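Local coordinates for protein aldehyde dehydrogenase (Listeria monocytogenes, PDB 3K9D) that probably oxidises aldehydes with NAD or NADP as electron acceptor, as a member of the aldehyde dehydrogenase family, at residues 44-58 with 67-79. Numbering follows the deposited sequence.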
loop_
_atom_site.group_PDB
_atom_site.type_symbol
_atom_site.label_atom_id
_atom_site.label_comp_id
_atom_site.label_asym_id
_atom_site.label_seq_id
_atom_site.Cartn_x
_atom_site.Cartn_y
_atom_site.Cartn_z
ATOM N N ALA A 44 2.821 -22.156 14.450
ATOM C CA ALA A 44 3.231 -21.518 15.690
ATOM C C ALA A 44 3.826 -22.535 16.658
ATOM O O ALA A 44 4.867 -22.274 17.270
ATOM C CB ALA A 44 2.058 -20.799 16.330
ATOM N N ASP A 45 3.195 -23.679 16.777
ATOM C CA ASP A 45 3.681 -24.732 17.632
ATOM C C ASP A 45 5.011 -25.256 17.170
ATOM O O ASP A 45 5.906 -25.349 17.958
ATOM C CB ASP A 45 2.676 -25.841 17.790
ATOM C CG ASP A 45 1.536 -25.458 18.635
ATOM O OD1 ASP A 45 1.594 -24.469 19.316
ATOM O OD2 ASP A 45 0.551 -26.164 18.598
ATOM N N ALA A 46 5.143 -25.568 15.898
ATOM C CA ALA A 46 6.416 -26.036 15.331
ATOM C C ALA A 46 7.558 -25.025 15.464
ATOM O O ALA A 46 8.687 -25.412 15.766
ATOM C CB ALA A 46 6.245 -26.447 13.890
ATOM N N GLY A 47 7.253 -23.746 15.247
ATOM C CA GLY A 47 8.214 -22.660 15.421
ATOM C C GLY A 47 8.708 -22.551 16.856
ATOM O O GLY A 47 9.920 -22.507 17.097
ATOM N N TYR A 48 7.760 -22.515 17.795
ATOM C CA TYR A 48 8.046 -22.490 19.228
ATOM C C TYR A 48 8.868 -23.687 19.676
ATOM O O TYR A 48 9.826 -23.519 20.401
ATOM C CB TYR A 48 6.749 -22.382 20.048
ATOM C CG TYR A 48 6.962 -22.265 21.550
ATOM C CD1 TYR A 48 7.533 -21.120 22.113
ATOM C CD2 TYR A 48 6.584 -23.305 22.406
ATOM C CE1 TYR A 48 7.722 -21.018 23.492
ATOM C CE2 TYR A 48 6.764 -23.213 23.783
ATOM C CZ TYR A 48 7.336 -22.068 24.318
ATOM O OH TYR A 48 7.518 -21.985 25.676
ATOM N N GLY A 49 8.522 -24.882 19.205
ATOM C CA GLY A 49 9.205 -26.112 19.623
ATOM C C GLY A 49 10.644 -26.164 19.147
ATOM O O GLY A 49 11.506 -26.682 19.840
ATOM N N ALA A 50 10.900 -25.595 17.970
ATOM C CA ALA A 50 12.241 -25.527 17.394
ATOM C C ALA A 50 13.030 -24.263 17.797
ATOM O O ALA A 50 14.079 -23.968 17.209
ATOM C CB ALA A 50 12.153 -25.631 15.865
ATOM N N ARG A 51 12.549 -23.536 18.800
ATOM C CA ARG A 51 13.182 -22.265 19.218
ATOM C C ARG A 51 14.704 -22.307 19.475
ATOM O O ARG A 51 15.432 -21.436 19.008
ATOM C CB ARG A 51 12.452 -21.626 20.415
ATOM C CG ARG A 51 12.527 -22.386 21.746
ATOM C CD ARG A 51 11.499 -21.821 22.714
ATOM N NE ARG A 51 11.356 -22.584 23.958
ATOM C CZ ARG A 51 10.590 -23.663 24.111
ATOM N NH1 ARG A 51 9.902 -24.166 23.090
ATOM N NH2 ARG A 51 10.543 -24.270 25.292
ATOM N N GLU A 52 15.169 -23.336 20.180
ATOM C CA GLU A 52 16.580 -23.486 20.496
ATOM C C GLU A 52 17.398 -23.912 19.280
ATOM O O GLU A 52 18.451 -23.336 19.013
ATOM C CB GLU A 52 16.751 -24.489 21.647
ATOM C CG GLU A 52 16.092 -24.029 22.954
ATOM C CD GLU A 52 16.999 -23.146 23.809
ATOM O OE1 GLU A 52 18.176 -22.947 23.444
ATOM O OE2 GLU A 52 16.534 -22.667 24.863
ATOM N N LYS A 53 16.899 -24.926 18.569
ATOM C CA LYS A 53 17.491 -25.434 17.333
ATOM C C LYS A 53 17.792 -24.356 16.297
ATOM O O LYS A 53 18.909 -24.276 15.780
ATOM C CB LYS A 53 16.587 -26.509 16.708
ATOM C CG LYS A 53 17.101 -27.004 15.371
ATOM C CD LYS A 53 16.454 -28.293 14.922
ATOM C CE LYS A 53 17.261 -28.901 13.796
ATOM N NZ LYS A 53 16.512 -29.976 13.096
ATOM N N LEU A 54 16.781 -23.539 16.012
ATOM C CA LEU A 54 16.853 -22.526 14.968
ATOM C C LEU A 54 17.697 -21.325 15.377
ATOM O O LEU A 54 18.483 -20.825 14.571
ATOM C CB LEU A 54 15.443 -22.097 14.562
ATOM C CG LEU A 54 14.614 -23.228 13.946
ATOM C CD1 LEU A 54 13.177 -22.774 13.745
ATOM C CD2 LEU A 54 15.261 -23.726 12.623
ATOM N N ALA A 55 17.540 -20.876 16.627
ATOM C CA ALA A 55 18.408 -19.837 17.216
ATOM C C ALA A 55 19.886 -20.213 17.136
ATOM O O ALA A 55 20.697 -19.391 16.719
ATOM C CB ALA A 55 18.026 -19.571 18.664
ATOM N N LYS A 56 20.230 -21.451 17.520
ATOM C CA LYS A 56 21.629 -21.921 17.440
ATOM C C LYS A 56 22.146 -22.002 16.005
ATOM O O LYS A 56 23.266 -21.580 15.749
ATOM C CB LYS A 56 21.845 -23.262 18.162
ATOM C CG LYS A 56 23.326 -23.648 18.400
ATOM C CD LYS A 56 24.181 -22.470 18.911
ATOM C CE LYS A 56 25.520 -22.930 19.429
ATOM N NZ LYS A 56 26.623 -21.992 19.109
ATOM N N MET A 57 21.334 -22.537 15.083
ATOM C CA MET A 57 21.679 -22.553 13.648
ATOM C C MET A 57 22.027 -21.146 13.129
ATOM O O MET A 57 23.090 -20.941 12.534
ATOM C CB MET A 57 20.564 -23.188 12.789
ATOM C CG MET A 57 20.451 -24.707 12.915
ATOM S SD MET A 57 19.242 -25.506 11.825
ATOM C CE MET A 57 20.248 -25.724 10.350
ATOM N N ALA A 58 21.153 -20.182 13.401
ATOM C CA ALA A 58 21.323 -18.806 12.923
ATOM C C ALA A 58 22.557 -18.137 13.538
ATOM O O ALA A 58 23.287 -17.411 12.847
ATOM C CB ALA A 58 20.066 -17.987 13.203
ATOM N N TRP A 67 22.977 -16.460 21.341
ATOM C CA TRP A 67 22.076 -17.620 21.288
ATOM C C TRP A 67 20.796 -17.404 22.104
ATOM O O TRP A 67 19.704 -17.444 21.540
ATOM C CB TRP A 67 22.817 -18.899 21.703
ATOM C CG TRP A 67 22.030 -20.213 21.567
ATOM C CD1 TRP A 67 20.786 -20.399 21.018
ATOM C CD2 TRP A 67 22.482 -21.509 21.966
ATOM N NE1 TRP A 67 20.430 -21.724 21.083
ATOM C CE2 TRP A 67 21.456 -22.428 21.657
ATOM C CE3 TRP A 67 23.655 -21.983 22.568
ATOM C CZ2 TRP A 67 21.570 -23.798 21.925
ATOM C CZ3 TRP A 67 23.766 -23.340 22.834
ATOM C CH2 TRP A 67 22.729 -24.229 22.514
ATOM N N GLN A 68 20.939 -17.122 23.400
ATOM C CA GLN A 68 19.807 -16.844 24.309
ATOM C C GLN A 68 18.787 -15.848 23.736
ATOM O O GLN A 68 17.584 -16.108 23.753
ATOM C CB GLN A 68 20.323 -16.334 25.668
ATOM C CG GLN A 68 19.236 -16.234 26.769
ATOM C CD GLN A 68 19.766 -15.779 28.131
ATOM O OE1 GLN A 68 20.977 -15.773 28.383
ATOM N NE2 GLN A 68 18.850 -15.400 29.020
ATOM N N ASP A 69 19.284 -14.719 23.232
ATOM C CA ASP A 69 18.439 -13.662 22.675
ATOM C C ASP A 69 17.658 -14.064 21.419
ATOM O O ASP A 69 16.500 -13.672 21.262
ATOM C CB ASP A 69 19.262 -12.390 22.436
ATOM C CG ASP A 69 19.711 -11.710 23.756
ATOM O OD1 ASP A 69 19.223 -12.075 24.848
ATOM O OD2 ASP A 69 20.539 -10.796 23.689
ATOM N N LYS A 70 18.292 -14.838 20.538
ATOM C CA LYS A 70 17.631 -15.391 19.344
ATOM C C LYS A 70 16.535 -16.416 19.677
ATOM O O LYS A 70 15.596 -16.588 18.894
ATOM C CB LYS A 70 18.661 -16.025 18.403
ATOM C CG LYS A 70 19.237 -15.096 17.357
ATOM C CD LYS A 70 20.663 -15.495 16.997
ATOM C CE LYS A 70 21.022 -15.083 15.570
ATOM N NZ LYS A 70 20.672 -13.634 15.287
ATOM N N VAL A 71 16.658 -17.098 20.823
ATOM C CA VAL A 71 15.596 -18.003 21.312
ATOM C C VAL A 71 14.347 -17.188 21.661
ATOM O O VAL A 71 13.243 -17.541 21.258
ATOM C CB VAL A 71 16.040 -18.897 22.515
ATOM C CG1 VAL A 71 14.866 -19.697 23.097
ATOM C CG2 VAL A 71 17.143 -19.848 22.126
ATOM N N ILE A 72 14.534 -16.090 22.387
ATOM C CA ILE A 72 13.460 -15.131 22.699
ATOM C C ILE A 72 12.775 -14.575 21.423
ATOM O O ILE A 72 11.545 -14.444 21.374
ATOM C CB ILE A 72 13.999 -13.979 23.610
ATOM C CG1 ILE A 72 14.420 -14.529 24.984
ATOM C CG2 ILE A 72 12.966 -12.868 23.812
ATOM C CD1 ILE A 72 15.430 -13.649 25.699
ATOM N N LYS A 73 13.571 -14.305 20.390
ATOM C CA LYS A 73 13.045 -13.781 19.112
ATOM C C LYS A 73 12.216 -14.836 18.414
ATOM O O LYS A 73 11.214 -14.528 17.765
ATOM C CB LYS A 73 14.183 -13.350 18.203
ATOM C CG LYS A 73 14.905 -12.109 18.672
ATOM C CD LYS A 73 16.272 -12.008 18.032
ATOM C CE LYS A 73 16.170 -11.608 16.589
ATOM N NZ LYS A 73 17.500 -11.367 15.979
ATOM N N ASN A 74 12.647 -16.081 18.561
ATOM C CA ASN A 74 11.909 -17.218 18.036
ATOM C C ASN A 74 10.617 -17.457 18.786
ATOM O O ASN A 74 9.605 -17.789 18.163
ATOM C CB ASN A 74 12.790 -18.458 17.984
ATOM C CG ASN A 74 13.638 -18.506 16.733
ATOM O OD1 ASN A 74 13.393 -17.776 15.784
ATOM N ND2 ASN A 74 14.624 -19.394 16.711
ATOM N N VAL A 75 10.650 -17.239 20.111
ATOM C CA VAL A 75 9.457 -17.253 20.980
ATOM C C VAL A 75 8.473 -16.138 20.614
ATOM O O VAL A 75 7.256 -16.363 20.552
ATOM C CB VAL A 75 9.843 -17.152 22.510
ATOM C CG1 VAL A 75 8.629 -16.896 23.400
ATOM C CG2 VAL A 75 10.534 -18.413 22.968
ATOM N N PHE A 76 9.009 -14.939 20.418
ATOM C CA PHE A 76 8.216 -13.781 20.038
ATOM C C PHE A 76 7.505 -14.036 18.706
ATOM O O PHE A 76 6.288 -13.946 18.639
ATOM C CB PHE A 76 9.080 -12.510 19.975
ATOM C CG PHE A 76 8.360 -11.327 19.409
ATOM C CD1 PHE A 76 7.448 -10.622 20.183
ATOM C CD2 PHE A 76 8.593 -10.916 18.098
ATOM C CE1 PHE A 76 6.761 -9.544 19.652
ATOM C CE2 PHE A 76 7.920 -9.836 17.566
ATOM C CZ PHE A 76 6.999 -9.151 18.339
ATOM N N ALA A 77 8.277 -14.390 17.677
ATOM C CA ALA A 77 7.768 -14.699 16.336
ATOM C C ALA A 77 6.714 -15.806 16.274
ATOM O O ALA A 77 5.851 -15.792 15.392
ATOM C CB ALA A 77 8.898 -15.064 15.452
ATOM N N SER A 78 6.809 -16.774 17.184
ATOM C CA SER A 78 5.853 -17.875 17.238
ATOM C C SER A 78 4.716 -17.555 18.222
ATOM O O SER A 78 3.607 -17.229 17.787
ATOM C CB SER A 78 6.542 -19.232 17.499
ATOM O OG SER A 78 7.288 -19.246 18.708
ATOM N N LYS A 79 4.999 -17.576 19.526
ATOM C CA LYS A 79 3.953 -17.427 20.555
ATOM C C LYS A 79 3.256 -16.071 20.596
ATOM O O LYS A 79 2.033 -16.015 20.708
ATOM C CB LYS A 79 4.483 -17.787 21.954
ATOM C CG LYS A 79 4.530 -19.273 22.233
ATOM C CD LYS A 79 3.153 -19.856 22.569
ATOM C CE LYS A 79 2.955 -21.230 21.937
ATOM N NZ LYS A 79 2.749 -21.120 20.453
#
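With CG trans to the backbone N (chi1 -174°), Trp67 turns one indole face to Lys56, whose own trans chi1 (-166°) and bend at chi2 carry the aliphatic chain across it; Lys56 CD sits 3.7 Å from the centroid of the six-membered ring (CH-pi). At the indole edge NE1 gives a bent hydrogen bond to Glu52 O (3.3 Å, 146°), entering from the opposite face of that carbonyl to Lys56 N. Ala55 is a knob among Trp67, Lys70, Val71 and Asn74, its CB 3.6 Å from Lys70 CB. In the N-terminal helices of the aldehyde dehydrogenase fold, helix 67-85 packs along consecutive helices 33-49 and 51-62, which break at Ala50; segment 67-79 runs nearly antiparallel to 44-49 (171°) and lies at 128° to 51-58. Nearby, Asn74 ND2 bonds almost straight to an in-plane lone pair of Arg51 O (3.2 Å), while Asn74 OD1 pairs with Thr122. Arg51 NH1, hydrogen-bonded to Tyr48 O, lies over the centre of one Tyr48 ring face, 3.3 Å above its plane; Lys79 CG lies 3.5 Å from Tyr48 CD1 over the opposite face. Lys79 NZ makes a long salt bridge to Asp45 OD1 (3.7 Å), while Asp45 OD2 pairs with Lys41.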